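PDB 4A0S: octenoyl-CoA reductase/carboxylase from Streptomyces sp., which catalyses the NADPH-dependent reductive carboxylation of 2-octenoyl-CoA, probably supplying an extender unit for cinnabaramide polyketide biosynthesis. Local coordinates for residues Pro20-Tyr25 with Val55-Leu60; Leu26-Arg31 with Gly171-Tyr176; Val67-Ser72 with Val411-Pro416; Ala71-Tyr76 with Gly114-Gly119. All coordinates share one frame; numbering follows the deposited sequence.

Contact 1. Residues Pro20-Tyr25 with Val55-Leu60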
# COMPACT_ATOMS: atom_id res chain seq x y z
N PRO A 20 -42.73 14.40 -21.92
CA PRO A 20 -43.03 14.19 -20.50
C PRO A 20 -42.54 12.85 -19.97
O PRO A 20 -42.45 11.86 -20.72
CB PRO A 20 -44.56 14.28 -20.43
CG PRO A 20 -45.04 14.07 -21.82
CD PRO A 20 -43.95 14.59 -22.72
N VAL A 21 -42.21 12.82 -18.68
CA VAL A 21 -41.91 11.57 -18.00
C VAL A 21 -43.22 10.84 -17.78
O VAL A 21 -44.18 11.44 -17.30
CB VAL A 21 -41.21 11.78 -16.62
CG1 VAL A 21 -40.66 10.45 -16.11
CG2 VAL A 21 -40.09 12.80 -16.72
N PRO A 22 -43.27 9.55 -18.16
CA PRO A 22 -44.45 8.72 -17.91
C PRO A 22 -44.69 8.53 -16.42
O PRO A 22 -43.74 8.48 -15.65
CB PRO A 22 -44.08 7.37 -18.53
CG PRO A 22 -42.90 7.61 -19.37
CD PRO A 22 -42.21 8.82 -18.88
N ASP A 23 -45.96 8.42 -16.05
CA ASP A 23 -46.38 8.19 -14.67
C ASP A 23 -45.95 6.81 -14.20
O ASP A 23 -45.79 6.57 -13.00
CB ASP A 23 -47.90 8.25 -14.58
CG ASP A 23 -48.42 9.66 -14.67
OD1 ASP A 23 -47.60 10.60 -14.58
OD2 ASP A 23 -49.65 9.83 -14.83
N THR A 24 -45.84 5.90 -15.15
CA THR A 24 -45.47 4.52 -14.84
C THR A 24 -44.49 4.03 -15.87
O THR A 24 -44.31 4.63 -16.92
CB THR A 24 -46.70 3.56 -14.85
OG1 THR A 24 -47.15 3.38 -16.19
CG2 THR A 24 -47.85 4.09 -13.99
N TYR A 25 -43.83 2.92 -15.57
CA TYR A 25 -43.00 2.31 -16.57
C TYR A 25 -42.97 0.81 -16.39
O TYR A 25 -43.26 0.31 -15.31
CB TYR A 25 -41.59 2.90 -16.55
CG TYR A 25 -40.81 2.67 -15.30
CD1 TYR A 25 -40.89 3.57 -14.25
CD2 TYR A 25 -39.98 1.56 -15.16
CE1 TYR A 25 -40.17 3.39 -13.10
CE2 TYR A 25 -39.25 1.36 -13.98
CZ TYR A 25 -39.36 2.28 -12.96
OH TYR A 25 -38.66 2.13 -11.80
N VAL A 55 -44.89 -0.06 -13.11
CA VAL A 55 -44.68 0.35 -11.74
C VAL A 55 -44.67 1.87 -11.73
O VAL A 55 -44.35 2.49 -12.75
CB VAL A 55 -43.35 -0.21 -11.14
CG1 VAL A 55 -43.37 -1.73 -11.06
CG2 VAL A 55 -42.17 0.27 -11.94
N PRO A 56 -45.02 2.48 -10.60
CA PRO A 56 -45.03 3.94 -10.54
C PRO A 56 -43.66 4.52 -10.80
O PRO A 56 -42.67 4.02 -10.25
CB PRO A 56 -45.45 4.22 -9.10
CG PRO A 56 -46.30 3.03 -8.74
CD PRO A 56 -45.58 1.88 -9.37
N MET A 57 -43.59 5.55 -11.63
CA MET A 57 -42.38 6.35 -11.78
C MET A 57 -42.13 7.13 -10.48
O MET A 57 -42.98 7.93 -10.09
CB MET A 57 -42.56 7.35 -12.91
CG MET A 57 -41.39 8.28 -13.11
SD MET A 57 -39.89 7.39 -13.59
CE MET A 57 -40.24 6.98 -15.29
N PRO A 58 -40.96 6.92 -9.82
CA PRO A 58 -40.72 7.69 -8.60
C PRO A 58 -40.30 9.11 -8.92
O PRO A 58 -39.93 9.42 -10.06
CB PRO A 58 -39.56 6.95 -7.94
CG PRO A 58 -38.79 6.41 -9.08
CD PRO A 58 -39.83 6.01 -10.11
N GLU A 59 -40.37 9.97 -7.91
CA GLU A 59 -39.84 11.30 -8.00
C GLU A 59 -38.31 11.22 -7.93
O GLU A 59 -37.73 10.44 -7.15
CB GLU A 59 -40.40 12.16 -6.89
CG GLU A 59 -39.91 13.59 -6.84
CD GLU A 59 -40.43 14.34 -5.62
OE1 GLU A 59 -40.94 13.69 -4.68
OE2 GLU A 59 -40.31 15.58 -5.60
N LEU A 60 -37.68 12.01 -8.79
CA LEU A 60 -36.24 12.04 -8.88
C LEU A 60 -35.63 12.90 -7.77
O LEU A 60 -36.03 14.03 -7.56
CB LEU A 60 -35.88 12.61 -10.24
CG LEU A 60 -34.61 12.13 -10.93
CD1 LEU A 60 -34.61 10.60 -11.07
CD2 LEU A 60 -34.58 12.84 -12.26
O HOH W 1 -40.79 2.50 -10.12
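Y25 and V55 form an antiparallel hydrogen-bonded pair. Y25 N donates to V55 O at 2.9 Å, in the plane of that carbonyl, and V55 N returns a bond of 2.8 Å to Y25 O. T24 and P56 make the next, non-hydrogen-bonded pair. Here T24 CA comes within 3.1 Å of V55 O in a CA-H...O contact. A third backbone bond, M57 N to D23 O at 2.8 Å, ties the two segments just beyond their paired strands. The bond is nearly straight at the hydrogen (167°), but its donor stands above the D23 carbonyl plane.

The apolar contacts centre on the Y25 ring. V55 CG2 lies over one face, 3.7 Å from the ring centroid, as a CH-pi contact displaced toward the rim. P58 CD meets the ring at its edge, close to CE1. M57 folds back through bends at chi2 and chi3 (64° and 74°). This puts M57 CE between V21 CG1 and Y25 CD1, 3.6 Å from each. M57 SD is 5.0 Å from the centroid of the Y25 ring, an oblique Met-aromatic contact.

Among the polar ends, Y25 OH shares a hydrogen bond with a water, and T24 OG1 bonds to E54 OE1.

Outside the two segments, L66 and Y176 also touch M57, while V112 packs on both Y25 and V55. The pairing belongs to the antiparallel sheet in which strand 24-31 joins strands 51-52, 54-56 and 110-112. The loops flanking the paired strands pack on strands 64-73 and 176-180 of the GroES-like fold found in zinc-type alcohol dehydrogenases and their enoyl reductase relatives.

Contact 2. Residues Leu26-Arg31 with Gly171-Tyr176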
# COMPACT_ATOMS: atom_id res chain seq x y z
N LEU A 26 -42.63 0.12 -17.47
CA LEU A 26 -42.50 -1.33 -17.47
C LEU A 26 -41.24 -1.75 -16.71
O LEU A 26 -40.14 -1.24 -16.94
CB LEU A 26 -42.45 -1.85 -18.91
CG LEU A 26 -42.48 -3.37 -19.16
CD1 LEU A 26 -43.75 -3.96 -18.59
CD2 LEU A 26 -42.38 -3.66 -20.65
N ALA A 27 -41.41 -2.69 -15.79
CA ALA A 27 -40.28 -3.11 -14.97
C ALA A 27 -40.36 -4.58 -14.62
O ALA A 27 -41.43 -5.09 -14.30
CB ALA A 27 -40.23 -2.29 -13.70
N LEU A 28 -39.20 -5.23 -14.67
CA LEU A 28 -39.02 -6.53 -14.08
C LEU A 28 -38.92 -6.26 -12.60
O LEU A 28 -38.05 -5.51 -12.17
CB LEU A 28 -37.74 -7.19 -14.58
CG LEU A 28 -37.61 -8.67 -14.20
CD1 LEU A 28 -38.61 -9.55 -15.00
CD2 LEU A 28 -36.18 -9.11 -14.39
N HIS A 29 -39.83 -6.86 -11.83
CA HIS A 29 -39.84 -6.60 -10.41
C HIS A 29 -40.32 -7.77 -9.60
O HIS A 29 -40.87 -8.74 -10.13
CB HIS A 29 -40.70 -5.38 -10.10
CG HIS A 29 -42.15 -5.58 -10.41
ND1 HIS A 29 -42.65 -5.46 -11.70
CD2 HIS A 29 -43.20 -5.89 -9.62
CE1 HIS A 29 -43.95 -5.70 -11.67
NE2 HIS A 29 -44.31 -5.95 -10.43
N LEU A 30 -40.10 -7.65 -8.30
CA LEU A 30 -40.65 -8.58 -7.35
C LEU A 30 -41.72 -7.87 -6.56
O LEU A 30 -41.79 -6.62 -6.55
CB LEU A 30 -39.55 -9.08 -6.42
CG LEU A 30 -38.35 -9.72 -7.13
CD1 LEU A 30 -37.24 -9.82 -6.12
CD2 LEU A 30 -38.71 -11.07 -7.72
N ARG A 31 -42.55 -8.66 -5.90
CA ARG A 31 -43.65 -8.17 -5.11
C ARG A 31 -43.39 -8.56 -3.66
O ARG A 31 -43.05 -9.70 -3.38
CB ARG A 31 -44.96 -8.79 -5.60
CG ARG A 31 -45.35 -8.39 -7.03
CD ARG A 31 -45.85 -6.95 -7.11
NE ARG A 31 -47.08 -6.75 -6.35
CZ ARG A 31 -47.41 -5.63 -5.70
NH1 ARG A 31 -46.59 -4.59 -5.72
NH2 ARG A 31 -48.55 -5.56 -5.03
N GLY A 171 -34.19 -0.31 -10.20
CA GLY A 171 -33.12 -0.93 -10.92
C GLY A 171 -33.28 -0.87 -12.43
O GLY A 171 -34.27 -0.34 -12.97
N GLY A 172 -32.30 -1.45 -13.11
CA GLY A 172 -32.17 -1.31 -14.55
C GLY A 172 -32.91 -2.31 -15.41
O GLY A 172 -32.90 -2.18 -16.63
N LEU A 173 -33.52 -3.32 -14.81
CA LEU A 173 -34.30 -4.27 -15.61
C LEU A 173 -35.72 -3.73 -15.82
O LEU A 173 -36.71 -4.27 -15.33
CB LEU A 173 -34.28 -5.66 -15.01
CG LEU A 173 -32.95 -6.38 -15.25
CD1 LEU A 173 -32.79 -7.49 -14.26
CD2 LEU A 173 -32.89 -6.92 -16.66
N ALA A 174 -35.78 -2.64 -16.56
CA ALA A 174 -37.00 -1.87 -16.71
C ALA A 174 -36.71 -0.91 -17.83
O ALA A 174 -35.58 -0.83 -18.29
CB ALA A 174 -37.28 -1.09 -15.43
N GLU A 175 -37.72 -0.17 -18.24
CA GLU A 175 -37.55 0.78 -19.31
C GLU A 175 -36.89 2.04 -18.79
O GLU A 175 -36.27 2.77 -19.55
CB GLU A 175 -38.89 1.09 -19.96
CG GLU A 175 -39.49 -0.12 -20.68
CD GLU A 175 -40.46 0.27 -21.78
OE1 GLU A 175 -41.23 1.22 -21.60
OE2 GLU A 175 -40.43 -0.37 -22.85
N TYR A 176 -37.00 2.28 -17.49
CA TYR A 176 -36.30 3.40 -16.87
C TYR A 176 -35.65 2.92 -15.63
O TYR A 176 -36.12 1.97 -15.00
CB TYR A 176 -37.26 4.54 -16.51
CG TYR A 176 -37.89 5.16 -17.72
CD1 TYR A 176 -39.08 4.66 -18.22
CD2 TYR A 176 -37.30 6.25 -18.36
CE1 TYR A 176 -39.68 5.20 -19.32
CE2 TYR A 176 -37.89 6.80 -19.50
CZ TYR A 176 -39.09 6.26 -19.96
OH TYR A 176 -39.73 6.74 -21.08
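L28 and L173 lie side by side and point the same way. L28 CD2 rests 3.8 Å from L173 CD1, and the two CB atoms are also in contact. In L28, CG is anti to the backbone N (chi1 -169°), which places the isopropyl end (CG, CD1, CD2) beside L173. L28 CB also sits against the L173 carbonyl, 3.2 Å from L173 O.

A27 and A174 meet more directly. Their CB atoms are 3.6 Å apart where the two backbones run closest, and V112 packs on both methyl groups. At the outer end the aliphatic part of E175 passes L26, with E175 CG 3.9 Å from L26 CB. E175 touches L26 mainly through this methylene, with the carboxylate carbon just behind.

The backbones run in opposite directions and are held by two bonds around the alanine pair. L28 N donates to L173 O at 2.7 Å, and E175 N donates to L26 O at 2.9 Å. Both donors lie nearly along the C=O axis. L173 is the centre of an inverse gamma turn, closed by a weak bond from A174 N to G172 O. The turn presents the L173 carbonyl to strand 24-31.

Within that strand, H29 ND1 donates to A27 O at 2.9 Å. The acceptor lies in the imidazole plane, but the nitrogen stands well above the A27 carbonyl plane. This bond fixes the rotation of the H29 ring and implies that ND1 carries a proton. Across the contact itself, main-chain groups supply the hydrogen bonds and apolar groups the packing between the two segments.

Contact 3. Residues Val67-Ser72 with Val411-Pro416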
# COMPACT_ATOMS: atom_id res chain seq x y z
N VAL A 67 -32.76 7.40 -16.17
CA VAL A 67 -32.17 6.85 -17.37
C VAL A 67 -33.26 6.08 -18.09
O VAL A 67 -33.95 5.30 -17.44
CB VAL A 67 -31.02 5.88 -17.01
CG1 VAL A 67 -30.48 5.16 -18.24
CG2 VAL A 67 -29.92 6.62 -16.28
N ALA A 68 -33.44 6.33 -19.39
CA ALA A 68 -34.23 5.45 -20.24
C ALA A 68 -33.30 4.29 -20.50
O ALA A 68 -32.32 4.44 -21.21
CB ALA A 68 -34.61 6.14 -21.57
N VAL A 69 -33.60 3.15 -19.90
CA VAL A 69 -32.71 2.02 -19.94
C VAL A 69 -32.84 1.28 -21.27
O VAL A 69 -33.90 0.76 -21.61
CB VAL A 69 -32.98 1.05 -18.80
CG1 VAL A 69 -32.03 -0.14 -18.87
CG2 VAL A 69 -32.86 1.76 -17.46
N MET A 70 -31.74 1.21 -22.00
CA MET A 70 -31.75 0.57 -23.30
C MET A 70 -31.57 -0.92 -23.18
O MET A 70 -32.27 -1.69 -23.83
CB MET A 70 -30.70 1.21 -24.19
CG MET A 70 -31.09 2.62 -24.60
SD MET A 70 -32.61 2.65 -25.58
CE MET A 70 -31.99 2.00 -27.11
N ALA A 71 -30.65 -1.31 -22.31
CA ALA A 71 -30.35 -2.70 -22.07
C ALA A 71 -29.81 -2.81 -20.65
O ALA A 71 -29.28 -1.84 -20.10
CB ALA A 71 -29.32 -3.19 -23.07
N SER A 72 -29.94 -3.99 -20.08
CA SER A 72 -29.46 -4.28 -18.76
C SER A 72 -28.87 -5.67 -18.86
O SER A 72 -28.56 -6.14 -19.97
CB SER A 72 -30.64 -4.20 -17.78
OG SER A 72 -30.22 -4.36 -16.44
N VAL A 411 -30.12 -8.08 -21.27
CA VAL A 411 -31.54 -7.93 -21.43
C VAL A 411 -31.76 -6.59 -22.10
O VAL A 411 -31.34 -5.55 -21.59
CB VAL A 411 -32.31 -8.02 -20.07
CG1 VAL A 411 -33.79 -7.75 -20.24
CG2 VAL A 411 -32.11 -9.39 -19.42
N LEU A 412 -32.38 -6.62 -23.27
CA LEU A 412 -32.83 -5.39 -23.89
C LEU A 412 -33.99 -4.90 -23.04
O LEU A 412 -34.81 -5.70 -22.57
CB LEU A 412 -33.30 -5.62 -25.33
CG LEU A 412 -32.27 -6.19 -26.29
CD1 LEU A 412 -32.94 -6.61 -27.62
CD2 LEU A 412 -31.09 -5.24 -26.49
N CYS A 413 -34.03 -3.60 -22.80
CA CYS A 413 -35.12 -3.06 -22.03
C CYS A 413 -35.92 -2.21 -22.97
O CYS A 413 -36.84 -2.71 -23.63
CB CYS A 413 -34.57 -2.28 -20.85
SG CYS A 413 -33.70 -3.39 -19.75
N MET A 414 -35.55 -0.95 -23.08
CA MET A 414 -36.20 -0.09 -24.04
C MET A 414 -35.69 -0.34 -25.46
O MET A 414 -36.43 -0.13 -26.41
CB MET A 414 -36.05 1.37 -23.66
CG MET A 414 -37.07 2.28 -24.30
SD MET A 414 -36.73 3.95 -23.77
CE MET A 414 -37.64 3.95 -22.21
N ALA A 415 -34.45 -0.80 -25.62
CA ALA A 415 -33.91 -1.06 -26.97
C ALA A 415 -34.81 -2.08 -27.68
O ALA A 415 -34.99 -3.19 -27.17
CB ALA A 415 -32.49 -1.55 -26.91
N PRO A 416 -35.40 -1.70 -28.83
CA PRO A 416 -36.38 -2.57 -29.48
C PRO A 416 -35.75 -3.74 -30.22
O PRO A 416 -36.43 -4.68 -30.62
CB PRO A 416 -37.10 -1.62 -30.47
CG PRO A 416 -36.10 -0.57 -30.78
CD PRO A 416 -35.26 -0.40 -29.51
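M70 O belongs to a classic beta bulge, where M70 and A71 together stand opposite S118, and is gripped by two amides of the 411-416 segment. C413 N donates at 2.8 Å from above the M70 carbonyl plane. A415 N donates at 3.0 Å, in that plane and on a lone pair. M414 N bonds to V69 O, so the turn after strand 408-412 is pinned by three successive N-H groups. The strand itself pairs antiparallel with 64-73. S72 N donates to V411 O at 2.6 Å, and V411 N donates to S72 O in an almost linear bond (176°).

Side chains fill the space around these bonds. C413 SG touches both V69 CG1 (3.8 Å) and S72 CB (3.7 Å). M414 extends to chi2 and bends only at chi3, which lays SD and CE against A68 CB.

Further out, helix 2-8 backs this layer, with V7 on A68 and L8 on M70. W193 and A197 of helix 193-197 press on A71. M70 bends at chi2 and chi3 and curls back toward the turn, ending with M70 CE 3.6 Å from A415 CB.

Contact 4. Residues Ala71-Tyr76 with Gly114-Gly119. With NAP (NADP nicotinamide-adenine-dinucleotide phosphate), chain F.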
# COMPACT_ATOMS: atom_id res chain seq x y z
N ALA A 71 -30.65 -1.31 -22.31
CA ALA A 71 -30.35 -2.70 -22.07
C ALA A 71 -29.81 -2.81 -20.65
O ALA A 71 -29.28 -1.84 -20.10
CB ALA A 71 -29.32 -3.19 -23.07
N SER A 72 -29.94 -3.99 -20.08
CA SER A 72 -29.46 -4.28 -18.76
C SER A 72 -28.87 -5.67 -18.86
O SER A 72 -28.56 -6.14 -19.97
CB SER A 72 -30.64 -4.20 -17.78
OG SER A 72 -30.22 -4.36 -16.44
N SER A 73 -28.68 -6.34 -17.73
CA SER A 73 -28.17 -7.69 -17.79
C SER A 73 -28.72 -8.44 -16.60
O SER A 73 -29.16 -7.83 -15.61
CB SER A 73 -26.64 -7.69 -17.72
OG SER A 73 -26.21 -7.48 -16.39
N ILE A 74 -28.70 -9.76 -16.69
CA ILE A 74 -28.94 -10.55 -15.50
C ILE A 74 -27.63 -10.63 -14.74
O ILE A 74 -26.57 -10.93 -15.32
CB ILE A 74 -29.45 -11.97 -15.82
CG1 ILE A 74 -30.66 -11.88 -16.73
CG2 ILE A 74 -29.79 -12.72 -14.52
CD1 ILE A 74 -31.83 -11.14 -16.12
N ASN A 75 -27.71 -10.31 -13.45
CA ASN A 75 -26.62 -10.55 -12.55
C ASN A 75 -27.05 -11.59 -11.59
O ASN A 75 -28.24 -11.87 -11.45
CB ASN A 75 -26.24 -9.26 -11.84
CG ASN A 75 -25.39 -8.41 -12.71
OD1 ASN A 75 -24.23 -8.72 -12.92
ND2 ASN A 75 -25.98 -7.39 -13.29
N TYR A 76 -26.08 -12.19 -10.92
CA TYR A 76 -26.49 -13.20 -10.01
C TYR A 76 -27.35 -12.60 -8.92
O TYR A 76 -28.26 -13.25 -8.46
CB TYR A 76 -25.33 -14.05 -9.49
CG TYR A 76 -25.79 -15.48 -9.35
CD1 TYR A 76 -26.65 -15.84 -8.33
CD2 TYR A 76 -25.42 -16.45 -10.28
CE1 TYR A 76 -27.12 -17.13 -8.19
CE2 TYR A 76 -25.90 -17.77 -10.15
CZ TYR A 76 -26.76 -18.09 -9.09
OH TYR A 76 -27.23 -19.38 -8.90
N GLY A 114 -32.26 -5.19 -11.25
CA GLY A 114 -31.38 -4.83 -12.33
C GLY A 114 -30.33 -3.92 -11.76
O GLY A 114 -30.63 -2.85 -11.23
N SER A 115 -29.08 -4.35 -11.87
CA SER A 115 -28.00 -3.70 -11.16
C SER A 115 -26.95 -3.13 -12.08
O SER A 115 -26.01 -2.48 -11.62
CB SER A 115 -27.39 -4.70 -10.19
OG SER A 115 -28.42 -5.09 -9.31
N ASP A 116 -27.13 -3.32 -13.37
CA ASP A 116 -26.42 -2.48 -14.32
C ASP A 116 -27.30 -2.19 -15.51
O ASP A 116 -28.42 -2.71 -15.62
CB ASP A 116 -25.00 -3.00 -14.67
CG ASP A 116 -24.94 -4.49 -14.97
OD1 ASP A 116 -25.95 -5.12 -15.35
OD2 ASP A 116 -23.84 -5.05 -14.84
N CYS A 117 -26.83 -1.32 -16.39
CA CYS A 117 -27.59 -1.02 -17.57
C CYS A 117 -26.80 -0.07 -18.41
O CYS A 117 -25.80 0.49 -17.95
CB CYS A 117 -28.95 -0.42 -17.23
SG CYS A 117 -28.99 1.33 -17.00
N SER A 118 -27.23 0.06 -19.65
CA SER A 118 -26.79 1.15 -20.49
C SER A 118 -28.06 1.85 -20.92
O SER A 118 -29.15 1.25 -20.93
CB SER A 118 -26.03 0.65 -21.70
OG SER A 118 -26.87 -0.20 -22.47
N GLY A 119 -27.93 3.11 -21.25
CA GLY A 119 -29.09 3.81 -21.70
C GLY A 119 -28.88 5.27 -21.91
O GLY A 119 -27.78 5.74 -22.15
PA NAP F . -22.46 -16.36 -13.06
O1A NAP F . -22.38 -15.53 -14.39
O2A NAP F . -23.61 -17.32 -12.93
O5B NAP F . -21.14 -17.15 -12.98
C5B NAP F . -20.91 -17.88 -11.79
C4B NAP F . -19.96 -19.02 -12.16
O4B NAP F . -19.70 -19.71 -10.94
C3B NAP F . -20.58 -20.03 -13.14
O3B NAP F . -19.85 -19.91 -14.34
C2B NAP F . -20.23 -21.39 -12.56
O2B NAP F . -18.95 -21.85 -13.01
C1B NAP F . -20.12 -21.14 -11.10
N9A NAP F . -21.48 -21.26 -10.51
C8A NAP F . -22.67 -20.98 -11.06
N7A NAP F . -23.66 -21.20 -10.17
C5A NAP F . -23.06 -21.62 -9.07
C6A NAP F . -23.55 -22.03 -7.85
N6A NAP F . -24.86 -21.99 -7.62
N1A NAP F . -22.69 -22.41 -6.93
C2A NAP F . -21.38 -22.41 -7.15
N3A NAP F . -20.87 -22.06 -8.31
C4A NAP F . -21.70 -21.66 -9.28
O3 NAP F . -22.48 -15.39 -11.79
PN NAP F . -21.44 -14.19 -11.57
O1N NAP F . -22.21 -12.97 -12.18
O2N NAP F . -20.05 -14.48 -12.08
O5D NAP F . -21.53 -14.11 -9.98
C5D NAP F . -20.91 -15.18 -9.29
C4D NAP F . -21.09 -14.86 -7.83
O4D NAP F . -20.47 -13.55 -7.61
C3D NAP F . -22.56 -14.69 -7.43
O3D NAP F . -22.62 -15.30 -6.13
C2D NAP F . -22.76 -13.19 -7.35
O2D NAP F . -23.79 -12.84 -6.41
C1D NAP F . -21.41 -12.83 -6.76
N1N NAP F . -21.11 -11.49 -7.21
C2N NAP F . -20.71 -10.58 -6.26
C3N NAP F . -20.43 -9.32 -6.71
C7N NAP F . -20.01 -8.35 -5.68
O7N NAP F . -19.82 -8.68 -4.51
N7N NAP F . -19.92 -7.13 -6.15
C4N NAP F . -20.53 -8.97 -8.06
C5N NAP F . -20.92 -9.87 -9.03
C6N NAP F . -21.21 -11.16 -8.60
P2B NAP F . -18.67 -23.42 -12.79
O1X NAP F . -17.42 -23.52 -13.82
O2X NAP F . -18.18 -23.71 -11.28
O3X NAP F . -19.98 -24.03 -13.23
O HOH W 2 -29.00 -7.03 -13.16
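G114 passes S72, with G114 CA 4.3 Å from S72 OG, and its positive phi (111°) suits glycine. At S115 the link is through water: S115 N and N75 ND2 both donate to one molecule, which donates in turn to S73 O. S115 OG bonds to W164 O and N77 ND2.

D116 carries most of the side-chain bonding. Its backbone O accepts from S72 OG at 2.6 Å. On the carboxylate, D116 OD1 takes two donors. S73 OG comes to the syn lone pair at 2.6 Å, while N75 ND2 approaches from above the carboxylate plane at 3.1 Å. With chi1 at 45°, D116 CG lies between the backbone N and the carbonyl carbon, which turns the carboxylate toward these donors. D116 OD2 accepts from L201 N, and K408 NZ also bonds to S73 OG.

C117 CB then lies 3.2 Å from A71 O. S118 pairs with A71: S118 N donates to A71 O at 2.8 Å, and A71 N returns a longer bond to S118 O.

N75 leads into helix 76-82, whose Y76 borders NADP, with CD2 of its ring edge 3.3 Å from NAP O2A. Helix 200-210 packs on N75, S115 and D116, helix 193-197 on A71 and S118, and strand 408-412 flanks strand 64-73 on its other edge.

Overall arrangement
Contact 1 is only partly buried and lies farthest from the chain's centre; contacts 2, 3 and 4 are buried, with contact 4 the most central. Contacts 1 and 2 share strand 24-31, and Y25 packs on A174 and Y176. Contacts 3 and 4 share strand 64-73, which pairs with 408-412 in one and 117-124 in the other. Contact 2 bridges the groups: E175 O probably bonds to V69 N, and G172 N to G114 O. Contacts 1 to 3 combine backbone bonds with apolar packing, with one methionine in contact 1 and two in contact 3. Contact 4, which reaches NADP through Y76, adds to its backbone pairing a set of bonds from hydroxyl, amide and carboxylate groups.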